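Local structure of myosin regulatory light chain (Physarum polycephalum, 2BL0) at residues Ser3-Gln6 / Ile7-Cys10; Ser112-Glu115 / Glu116-Glu120; Glu132-Val135 / Asp136-Val139. The protein binds calcium through an EF-hand loop and, as a light chain, forms part of the regulatory domain of a myosin motor. One frame throughout, in Å; residues are numbered along the deposited sequence.

Contact 1: residues Ser3-Gln6 / Ile7-Cys10; sequences SADQ and IQEC
Ile7 lays CG1 and CD1 alongside Ser3 O at the first turn of helix 4-14, the incoming helix of an EF-hand, and a capping box closes that turn. Ser3 is the N-cap: its OG accepts from Gln6 N at 3.0 Å, supplying an acceptor that no earlier turn of helix could offer. In return Ser3 N donates to Gln6 OE1 at 2.9 Å, in the carbonyl plane and on a lone pair of the amide oxygen. Gln6 can reach back because CG lies beside its backbone N (chi1 -76°) and the chain runs on extended from there.

The tight side belongs to Ile7. Its N-H bonds to Ser3 O, and its CG1 lies 3.3 Å from the same Ser3 O. Beyond the turn Ile7 is buried against Phe60 and Tyr64 of helix 57-64, while Cys10 packs on Leu34 and on an aromatic side chain of another protein chain.

The solvent side holds exposed Ala4 and Asp5, and extended Gln8 reaches Asp5 through water: its NE2 donates to a water at 2.9 Å, which donates on to Asp5 O. On a different flank, facing the other protein chain, a basic side chain of that chain pairs with Glu9 OE1. A second water there donates to Glu9 OE1 at 2.8 Å and to Gln6 O, also at 2.8 Å, so this carbonyl accepts from both Cys10 N and water.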
loop_
_atom_site.group_PDB
_atom_site.type_symbol
_atom_site.label_atom_id
_atom_site.label_comp_id
_atom_site.label_asym_id
_atom_site.label_seq_id
_atom_site.Cartn_x
_atom_site.Cartn_y
_atom_site.Cartn_z
ATOM N N SER B 3 -0.035 -0.716 -14.182
ATOM C CA SER B 3 0.602 0.552 -14.549
ATOM C C SER B 3 2.072 0.576 -14.147
ATOM O O SER B 3 2.538 -0.285 -13.400
ATOM C CB SER B 3 -0.082 1.721 -13.838
ATOM O OG SER B 3 0.287 1.751 -12.466
ATOM N N ALA B 4 2.786 1.591 -14.617
ATOM C CA ALA B 4 4.180 1.800 -14.239
ATOM C C ALA B 4 4.333 1.988 -12.737
ATOM O O ALA B 4 5.286 1.498 -12.151
ATOM C CB ALA B 4 4.761 3.007 -14.967
ATOM N N ASP B 5 3.396 2.717 -12.128
ATOM C CA ASP B 5 3.448 2.983 -10.697
ATOM C C ASP B 5 3.231 1.692 -9.933
ATOM O O ASP B 5 3.878 1.470 -8.924
ATOM C CB ASP B 5 2.410 4.032 -10.268
ATOM C CG ASP B 5 2.790 5.448 -10.676
ATOM O OD1 ASP B 5 3.988 5.738 -10.899
ATOM O OD2 ASP B 5 1.932 6.353 -10.795
ATOM N N GLN B 6 2.337 0.844 -10.424
ATOM C CA GLN B 6 2.054 -0.429 -9.773
ATOM C C GLN B 6 3.241 -1.371 -9.910
ATOM O O GLN B 6 3.541 -2.119 -8.994
ATOM C CB GLN B 6 0.800 -1.087 -10.342
ATOM C CG GLN B 6 -0.512 -0.458 -9.876
ATOM C CD GLN B 6 -1.710 -1.020 -10.606
ATOM O OE1 GLN B 6 -1.712 -1.076 -11.828
ATOM N NE2 GLN B 6 -2.740 -1.415 -9.862
ATOM N N ILE B 7 3.904 -1.349 -11.066
ATOM C CA ILE B 7 5.095 -2.176 -11.262
ATOM C C ILE B 7 6.219 -1.727 -10.317
ATOM O O ILE B 7 6.857 -2.558 -9.669
ATOM C CB ILE B 7 5.559 -2.177 -12.754
ATOM C CG1 ILE B 7 4.517 -2.863 -13.639
ATOM C CG2 ILE B 7 6.850 -2.914 -12.895
ATOM C CD1 ILE B 7 4.666 -2.573 -15.134
ATOM N N GLN B 8 6.444 -0.421 -10.215
ATOM C CA GLN B 8 7.457 0.085 -9.279
ATOM C C GLN B 8 7.146 -0.293 -7.827
ATOM O O GLN B 8 8.022 -0.701 -7.076
ATOM C CB GLN B 8 7.587 1.604 -9.391
ATOM C CG GLN B 8 8.575 2.209 -8.395
ATOM C CD GLN B 8 8.734 3.702 -8.583
ATOM O OE1 GLN B 8 9.851 4.206 -8.668
ATOM N NE2 GLN B 8 7.623 4.405 -8.648
ATOM N N GLU B 9 5.889 -0.142 -7.436
ATOM C CA GLU B 9 5.451 -0.441 -6.085
ATOM C C GLU B 9 5.720 -1.891 -5.746
ATOM O O GLU B 9 6.192 -2.220 -4.658
ATOM C CB GLU B 9 3.943 -0.169 -5.966
ATOM C CG GLU B 9 3.337 -0.433 -4.596
ATOM C CD GLU B 9 1.846 -0.161 -4.539
ATOM O OE1 GLU B 9 1.113 -0.543 -5.474
ATOM O OE2 GLU B 9 1.411 0.452 -3.555
ATOM N N CYS B 10 5.359 -2.765 -6.677
ATOM C CA CYS B 10 5.583 -4.179 -6.505
ATOM C C CYS B 10 7.058 -4.475 -6.346
ATOM O O CYS B 10 7.436 -5.164 -5.405
ATOM C CB CYS B 10 4.987 -4.957 -7.677
ATOM S SG CYS B 10 5.422 -6.728 -7.722
HETATM O O HOH W 1 5.166 3.549 -7.316
HETATM O O HOH W 2 1.733 -2.822 -6.980
#

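Contact 2: residues Ser112-Glu115 / Glu116-Glu120; sequences SEVE and ELMKE
The incoming helix of the last EF-hand, 111-118, brings Val114 and Met118 together one turn apart on its buried flank. The two side chains lie side by side and point the same way, with Val114 CG1 meeting Met118 CG at 4.2 Å. Met118 does not simply run on outward: with CG beside the backbone N (chi1 -68°), this methylene comes within 3.3 Å of Val114 O, the carbonyl that also accepts from Met118 N at 3.0 Å. The bends at the next two torsions then steer the thioether toward Leu98 and Arg99 of helix 95-104, while Val114 packs on Leu103 of that same helix.

Leu117 repeats the pattern a step round. Its N-H donates to Glu113 O at 3.1 Å, a fairly straight bond at 163°, and its CD1 settles 3.3 Å from that oxygen. The leucine thus lies along the carbonyl of the preceding turn and faces Leu138 and an aromatic side chain of another protein chain.

The glutamates find their partners away from this turn: Glu113 OE1 accepts from Thr110 N, Glu115 OE2 makes a salt bridge to Arg99, and Glu116, extended with CG anti to its backbone N, reaches another protein chain, where a basic side chain and a polar one take its two oxygens. Lys119 N reaches Glu115 O through a weak bond, bent to 133°. Apolar side chains on one flank, with acidic groups set around them for polar partners, make this an amphipathic helix, the incoming helix of an EF-hand, with its apolar side turned to helices 95-104 and 131-140.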
loop_
_atom_site.group_PDB
_atom_site.type_symbol
_atom_site.label_atom_id
_atom_site.label_comp_id
_atom_site.label_asym_id
_atom_site.label_seq_id
_atom_site.Cartn_x
_atom_site.Cartn_y
_atom_site.Cartn_z
ATOM N N SER B 112 2.633 -26.496 0.649
ATOM C CA SER B 112 2.138 -25.263 1.254
ATOM C C SER B 112 1.238 -24.535 0.279
ATOM O O SER B 112 0.202 -24.001 0.670
ATOM C CB SER B 112 3.295 -24.340 1.664
ATOM O OG SER B 112 3.840 -24.727 2.909
ATOM N N GLU B 113 1.648 -24.502 -0.992
ATOM C CA GLU B 113 0.863 -23.879 -2.060
ATOM C C GLU B 113 -0.481 -24.580 -2.207
ATOM O O GLU B 113 -1.526 -23.939 -2.263
ATOM C CB GLU B 113 1.634 -23.893 -3.397
ATOM C CG GLU B 113 2.687 -22.770 -3.491
ATOM C CD GLU B 113 3.778 -22.984 -4.548
ATOM O OE1 GLU B 113 3.865 -24.066 -5.181
ATOM O OE2 GLU B 113 4.579 -22.030 -4.754
ATOM N N VAL B 114 -0.442 -25.906 -2.262
ATOM C CA VAL B 114 -1.661 -26.699 -2.406
ATOM C C VAL B 114 -2.619 -26.505 -1.216
ATOM O O VAL B 114 -3.815 -26.390 -1.417
ATOM C CB VAL B 114 -1.330 -28.188 -2.654
ATOM C CG1 VAL B 114 -2.582 -29.036 -2.630
ATOM C CG2 VAL B 114 -0.606 -28.341 -3.993
ATOM N N GLU B 115 -2.112 -26.423 0.016
ATOM C CA GLU B 115 -3.005 -26.200 1.166
ATOM C C GLU B 115 -3.664 -24.816 1.123
ATOM O O GLU B 115 -4.811 -24.662 1.523
ATOM C CB GLU B 115 -2.286 -26.378 2.507
ATOM C CG GLU B 115 -1.817 -27.790 2.820
ATOM C CD GLU B 115 -2.911 -28.841 2.724
ATOM O OE1 GLU B 115 -4.104 -28.537 2.992
ATOM O OE2 GLU B 115 -2.582 -29.976 2.330
ATOM N N GLU B 116 -2.954 -23.813 0.628
ATOM C CA GLU B 116 -3.530 -22.472 0.560
ATOM C C GLU B 116 -4.638 -22.421 -0.489
ATOM O O GLU B 116 -5.681 -21.792 -0.283
ATOM C CB GLU B 116 -2.451 -21.427 0.265
ATOM C CG GLU B 116 -2.768 -20.057 0.848
ATOM C CD GLU B 116 -1.577 -19.113 0.817
ATOM O OE1 GLU B 116 -0.429 -19.597 0.730
ATOM O OE2 GLU B 116 -1.797 -17.885 0.873
ATOM N N LEU B 117 -4.404 -23.102 -1.605
ATOM C CA LEU B 117 -5.393 -23.233 -2.681
ATOM C C LEU B 117 -6.647 -23.960 -2.223
ATOM O O LEU B 117 -7.773 -23.534 -2.529
ATOM C CB LEU B 117 -4.785 -23.987 -3.860
ATOM C CG LEU B 117 -3.750 -23.178 -4.646
ATOM C CD1 LEU B 117 -2.757 -24.100 -5.303
ATOM C CD2 LEU B 117 -4.432 -22.315 -5.700
ATOM N N MET B 118 -6.461 -25.040 -1.470
ATOM C CA MET B 118 -7.582 -25.914 -1.107
ATOM C C MET B 118 -8.377 -25.369 0.066
ATOM O O MET B 118 -9.528 -25.775 0.285
ATOM C CB MET B 118 -7.109 -27.337 -0.797
ATOM C CG MET B 118 -6.572 -28.087 -1.985
ATOM S SD MET B 118 -7.721 -28.158 -3.391
ATOM C CE MET B 118 -6.799 -27.350 -4.597
ATOM N N LYS B 119 -7.796 -24.429 0.806
ATOM C CA LYS B 119 -8.507 -23.815 1.926
ATOM C C LYS B 119 -9.776 -23.077 1.463
ATOM O O LYS B 119 -10.719 -22.926 2.235
ATOM C CB LYS B 119 -7.567 -22.859 2.670
ATOM C CG LYS B 119 -8.014 -22.457 4.075
ATOM C CD LYS B 119 -6.827 -22.081 4.997
ATOM C CE LYS B 119 -5.820 -21.139 4.334
ATOM N NZ LYS B 119 -4.555 -20.931 5.122
ATOM N N GLU B 120 -9.805 -22.637 0.204
ATOM C CA GLU B 120 -10.875 -21.773 -0.309
ATOM C C GLU B 120 -11.847 -22.579 -1.190
ATOM O O GLU B 120 -12.737 -22.006 -1.844
ATOM C CB GLU B 120 -10.278 -20.581 -1.096
ATOM C CG GLU B 120 -9.855 -19.381 -0.242
ATOM C CD GLU B 120 -9.893 -18.039 -0.986
ATOM O OE1 GLU B 120 -9.286 -17.064 -0.491
ATOM O OE2 GLU B 120 -10.516 -17.947 -2.072
#

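Contact 3: residues Glu132-Val135 / Asp136-Val139; sequences ESFV and DMLV
Phe134 carries the inner side of helix 131-140, the outgoing helix of the last EF-hand, and two residues of the next turn lie against its ring. Leu138 covers one face, its CG 4.2 Å above the plane and offset toward the rim, and its CD1 approaches Phe134 CE2 to 3.7 Å. Met137, bent at its last torsion, brings its methyl CE obliquely to Phe134 CE1 at 3.8 Å. The ring swings out to these partners because CG stands anti to the backbone N (chi1 -178°). With an alanine in place of Phe134, the Met137 methyl and the Leu138 side chain would probably lose their shared aromatic surface, and a gap would be likely to open toward Phe82 and Met118.

Further along, Val135 and Val139 point the same way, CG1 of the first meeting CG2 of the second at 4.1 Å, and Val139 goes on to Met78 of helix 75-85. Outside this layer, Asn130 OD1 accepts from Ser133 N near the helix start, and a basic side chain of another protein chain donates to Leu138 O.

On the outer side Glu132 and Asp136 place like charges close together, their carboxylate planes turned 64° apart. Asp136 N donates to Glu132 O at 2.8 Å, while a water probably eases the repulsion: it donates to Glu132 OE2 at 2.6 Å and to Asp136 OD2 at 2.7 Å.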
loop_
_atom_site.group_PDB
_atom_site.type_symbol
_atom_site.label_atom_id
_atom_site.label_comp_id
_atom_site.label_asym_id
_atom_site.label_seq_id
_atom_site.Cartn_x
_atom_site.Cartn_y
_atom_site.Cartn_z
ATOM N N GLU B 132 -15.024 -25.876 -12.542
ATOM C CA GLU B 132 -15.227 -24.530 -13.089
ATOM C C GLU B 132 -15.181 -23.448 -11.999
ATOM O O GLU B 132 -14.643 -22.349 -12.230
ATOM C CB GLU B 132 -16.527 -24.447 -13.874
ATOM C CG GLU B 132 -16.629 -23.171 -14.711
ATOM C CD GLU B 132 -17.092 -21.932 -13.944
ATOM O OE1 GLU B 132 -17.847 -22.079 -12.960
ATOM O OE2 GLU B 132 -16.703 -20.795 -14.352
ATOM N N SER B 133 -15.712 -23.740 -10.818
ATOM C CA SER B 133 -15.624 -22.798 -9.695
ATOM C C SER B 133 -14.160 -22.617 -9.285
ATOM O O SER B 133 -13.754 -21.527 -8.911
ATOM C CB SER B 133 -16.445 -23.249 -8.482
ATOM O OG SER B 133 -17.841 -23.293 -8.782
ATOM N N PHE B 134 -13.372 -23.686 -9.384
ATOM C CA PHE B 134 -11.951 -23.633 -9.054
ATOM C C PHE B 134 -11.221 -22.769 -10.076
ATOM O O PHE B 134 -10.457 -21.893 -9.698
ATOM C CB PHE B 134 -11.370 -25.059 -8.967
ATOM C CG PHE B 134 -9.896 -25.101 -8.587
ATOM C CD1 PHE B 134 -9.477 -24.743 -7.316
ATOM C CD2 PHE B 134 -8.936 -25.466 -9.528
ATOM C CE1 PHE B 134 -8.110 -24.774 -6.973
ATOM C CE2 PHE B 134 -7.588 -25.515 -9.197
ATOM C CZ PHE B 134 -7.168 -25.158 -7.934
ATOM N N VAL B 135 -11.498 -22.989 -11.360
ATOM C CA VAL B 135 -10.943 -22.171 -12.435
ATOM C C VAL B 135 -11.363 -20.723 -12.222
ATOM O O VAL B 135 -10.557 -19.804 -12.296
ATOM C CB VAL B 135 -11.397 -22.683 -13.828
ATOM C CG1 VAL B 135 -10.946 -21.732 -14.923
ATOM C CG2 VAL B 135 -10.857 -24.108 -14.058
ATOM N N ASP B 136 -12.621 -20.505 -11.895
ATOM C CA ASP B 136 -13.092 -19.144 -11.678
ATOM C C ASP B 136 -12.327 -18.453 -10.544
ATOM O O ASP B 136 -11.964 -17.266 -10.657
ATOM C CB ASP B 136 -14.600 -19.135 -11.412
ATOM C CG ASP B 136 -15.123 -17.753 -11.128
ATOM O OD1 ASP B 136 -14.884 -17.251 -10.013
ATOM O OD2 ASP B 136 -15.762 -17.081 -11.954
ATOM N N MET B 137 -12.083 -19.186 -9.464
ATOM C CA MET B 137 -11.296 -18.670 -8.353
ATOM C C MET B 137 -9.881 -18.308 -8.838
ATOM O O MET B 137 -9.366 -17.244 -8.515
ATOM C CB MET B 137 -11.247 -19.701 -7.208
ATOM C CG MET B 137 -10.425 -19.273 -6.007
ATOM S SD MET B 137 -10.166 -20.574 -4.786
ATOM C CE MET B 137 -8.753 -21.397 -5.420
ATOM N N LEU B 138 -9.251 -19.172 -9.627
ATOM C CA LEU B 138 -7.913 -18.885 -10.134
ATOM C C LEU B 138 -7.823 -17.677 -11.055
ATOM O O LEU B 138 -6.809 -16.984 -11.061
ATOM C CB LEU B 138 -7.320 -20.097 -10.839
ATOM C CG LEU B 138 -7.127 -21.353 -9.992
ATOM C CD1 LEU B 138 -6.341 -22.382 -10.790
ATOM C CD2 LEU B 138 -6.408 -21.054 -8.686
ATOM N N VAL B 139 -8.868 -17.438 -11.825
ATOM C CA VAL B 139 -8.872 -16.381 -12.824
ATOM C C VAL B 139 -9.299 -15.033 -12.221
ATOM O O VAL B 139 -8.717 -13.992 -12.549
ATOM C CB VAL B 139 -9.772 -16.761 -14.020
ATOM C CG1 VAL B 139 -9.909 -15.592 -15.012
ATOM C CG2 VAL B 139 -9.240 -18.009 -14.711
HETATM O O HOH W 3 -17.543 -18.499 -13.462
#

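Contacts 2 and 3 belong to the incoming and outgoing helices of one EF-hand and touch directly: Met118 CE meets Phe134 CE1 at 3.7 Å, and Leu117 CD2 meets Leu138 CD2 at 3.8 Å. Contact 1 sits in another EF-hand, its centre about 27 Å and 26 Å from those of contacts 2 and 3. All three are partly buried, yet their chemistry differs. Contact 1 joins a capped helix start and water-bridged polar groups to the buried Ile7 and Cys10; contact 2 sets apolar packing beside glutamates whose partners lie outside the turn; contact 3 is built around an aromatic ring, with a water-bridged acidic pair outside. Each also reaches another protein chain.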